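Local atomic coordinates of protein TASOR (Homo sapiens, PDB entry 6TL1), a protein that serves as a component of the HUSH complex, which maintains epigenetic silencing by promoting recruitment of SETDB1, a histone methyltransferase that deposits H3K9me3, and of MORC2. Residues Val129-Ile134 against Pro201-Ser206. Numbering follows the deposited sequence.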
loop_
_atom_site.group_PDB
_atom_site.type_symbol
_atom_site.label_atom_id
_atom_site.label_comp_id
_atom_site.label_asym_id
_atom_site.label_seq_id
_atom_site.Cartn_x
_atom_site.Cartn_y
_atom_site.Cartn_z
ATOM N N VAL A 129 -0.510 11.251 -0.078
ATOM C CA VAL A 129 -0.481 9.829 0.244
ATOM C C VAL A 129 -1.779 9.209 -0.256
ATOM O O VAL A 129 -2.870 9.665 0.113
ATOM C CB VAL A 129 -0.298 9.585 1.750
ATOM C CG1 VAL A 129 -0.281 8.103 2.047
ATOM C CG2 VAL A 129 0.985 10.251 2.239
ATOM N N VAL A 130 -1.658 8.193 -1.113
ATOM C CA VAL A 130 -2.797 7.386 -1.547
ATOM C C VAL A 130 -2.967 6.233 -0.572
ATOM O O VAL A 130 -1.996 5.562 -0.201
ATOM C CB VAL A 130 -2.622 6.880 -2.991
ATOM C CG1 VAL A 130 -3.814 5.981 -3.416
ATOM C CG2 VAL A 130 -2.582 8.048 -3.955
ATOM N N ILE A 131 -4.188 6.070 -0.080
ATOM C CA ILE A 131 -4.561 4.951 0.769
ATOM C C ILE A 131 -5.241 3.917 -0.116
ATOM O O ILE A 131 -6.267 4.206 -0.748
ATOM C CB ILE A 131 -5.487 5.391 1.912
ATOM C CG1 ILE A 131 -4.782 6.408 2.828
ATOM C CG2 ILE A 131 -6.031 4.170 2.661
ATOM C CD1 ILE A 131 -5.670 6.942 3.949
ATOM N N PHE A 132 -4.664 2.720 -0.163
ATOM C CA PHE A 132 -5.227 1.606 -0.914
ATOM C C PHE A 132 -5.931 0.656 0.030
ATOM O O PHE A 132 -5.420 0.356 1.113
ATOM C CB PHE A 132 -4.140 0.827 -1.658
ATOM C CG PHE A 132 -3.465 1.609 -2.726
ATOM C CD1 PHE A 132 -2.343 2.362 -2.444
ATOM C CD2 PHE A 132 -3.962 1.598 -4.024
ATOM C CE1 PHE A 132 -1.714 3.086 -3.445
ATOM C CE2 PHE A 132 -3.351 2.326 -5.022
ATOM C CZ PHE A 132 -2.223 3.081 -4.729
ATOM N N LYS A 133 -7.077 0.142 -0.399
ATOM C CA LYS A 133 -7.594 -1.044 0.251
ATOM C C LYS A 133 -6.968 -2.249 -0.441
ATOM O O LYS A 133 -6.729 -2.234 -1.652
ATOM C CB LYS A 133 -9.122 -1.113 0.218
ATOM C CG LYS A 133 -9.766 -1.336 -1.130
ATOM C CD LYS A 133 -11.272 -1.565 -0.936
ATOM C CE LYS A 133 -12.038 -1.672 -2.258
ATOM N NZ LYS A 133 -13.519 -1.719 -2.007
ATOM N N ILE A 134 -6.627 -3.261 0.352
ATOM C CA ILE A 134 -5.907 -4.429 -0.132
ATOM C C ILE A 134 -6.521 -5.659 0.505
ATOM O O ILE A 134 -7.194 -5.585 1.535
ATOM C CB ILE A 134 -4.394 -4.385 0.192
ATOM C CG1 ILE A 134 -4.204 -4.243 1.711
ATOM C CG2 ILE A 134 -3.737 -3.257 -0.569
ATOM C CD1 ILE A 134 -2.754 -4.261 2.179
ATOM N N PRO A 201 -7.267 1.790 -5.032
ATOM C CA PRO A 201 -7.209 3.100 -4.366
ATOM C C PRO A 201 -8.528 3.429 -3.678
ATOM O O PRO A 201 -9.613 3.241 -4.239
ATOM C CB PRO A 201 -6.907 4.071 -5.509
ATOM C CG PRO A 201 -7.416 3.391 -6.718
ATOM C CD PRO A 201 -7.210 1.915 -6.497
ATOM N N TYR A 202 -8.421 3.903 -2.442
ATOM C CA TYR A 202 -9.542 4.171 -1.551
ATOM C C TYR A 202 -9.641 5.628 -1.122
ATOM O O TYR A 202 -10.745 6.181 -1.079
ATOM C CB TYR A 202 -9.403 3.263 -0.309
ATOM C CG TYR A 202 -10.422 3.507 0.774
ATOM C CD1 TYR A 202 -11.694 2.948 0.687
ATOM C CD2 TYR A 202 -10.106 4.270 1.900
ATOM C CE1 TYR A 202 -12.635 3.166 1.673
ATOM C CE2 TYR A 202 -11.043 4.498 2.885
ATOM C CZ TYR A 202 -12.294 3.938 2.779
ATOM O OH TYR A 202 -13.228 4.158 3.772
ATOM N N ALA A 203 -8.514 6.280 -0.825
ATOM C CA ALA A 203 -8.540 7.668 -0.384
ATOM C C ALA A 203 -7.196 8.311 -0.683
ATOM O O ALA A 203 -6.188 7.627 -0.862
ATOM C CB ALA A 203 -8.858 7.778 1.117
ATOM N N VAL A 204 -7.198 9.644 -0.727
ATOM C CA VAL A 204 -5.988 10.441 -0.902
ATOM C C VAL A 204 -5.989 11.548 0.143
ATOM O O VAL A 204 -7.015 12.203 0.359
ATOM C CB VAL A 204 -5.890 11.046 -2.315
ATOM C CG1 VAL A 204 -4.532 11.691 -2.520
ATOM C CG2 VAL A 204 -6.143 9.971 -3.374
ATOM N N VAL A 205 -4.845 11.747 0.792
ATOM C CA VAL A 205 -4.657 12.834 1.740
ATOM C C VAL A 205 -3.406 13.599 1.347
ATOM O O VAL A 205 -2.466 13.047 0.765
ATOM C CB VAL A 205 -4.516 12.325 3.186
ATOM C CG1 VAL A 205 -5.798 11.657 3.652
ATOM C CG2 VAL A 205 -3.325 11.377 3.287
ATOM N N SER A 206 -3.409 14.886 1.653
ATOM C CA SER A 206 -2.227 15.723 1.551
ATOM C C SER A 206 -1.762 16.039 2.968
ATOM O O SER A 206 -2.582 16.308 3.847
ATOM C CB SER A 206 -2.530 17.005 0.779
ATOM O OG SER A 206 -2.736 16.728 -0.596
#
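Val129 and Val205 pair as antiparallel strand neighbours, their backbones joined both ways: Val129 N reaches Val205 O and Val205 N returns to Val129 O. The short strand axes run at 154° to each other, 4.3 Å apart at their closest. Val130 and Val204 form the next, non-hydrogen-bonded pair, after which Ile131 N donates to Ala203 O at 2.7 Å. Here a classic beta bulge shifts the register by one residue: Tyr202 and Ala203 both face Ile131, whose carbonyl oxygen takes both amides, Tyr202 N at 2.8 Å and Ala203 N at 3.1 Å. Both donors lie in the carbonyl plane, and the one from Ala203 sits on a lone pair. Beyond the bulge Phe132 pairs with Pro201.

Both segments belong to neighbouring inner strands of the five-stranded antiparallel sheet in TASOR's pseudo-PARP domain, with strand 71-77 next to 129-134 and strand 34-42 next to 201-206. On the sheet face carrying Val129, Ile131, Ala203 and Val205, Val205 CG2 stands between its own backbone N and carbonyl carbon (chi1 -65° for CG1), which sets that methyl 3.8 Å from Val129 CB. Helix 12-22 packs on this face, Leu21 touching both Ile131 and Val205 and Val17 also touching Val205. The Ile131 and Tyr202 side chains run side by side, CG2 of the isoleucine 4.1 Å from CD2 of the tyrosine.

Val130 and Val204 occupy the other face, meeting through their CG2 methyls at 4.1 Å. Val130 CG1 lies over one face of the Phe132 ring, offset toward the rim; the same methyl also lies beside Pro201 CB, the two side chains pointing the same way. That proline packs against the CD2-CE2 side of the phenyl ring, with Phe132 CE2 4.0 Å from Pro201 CB.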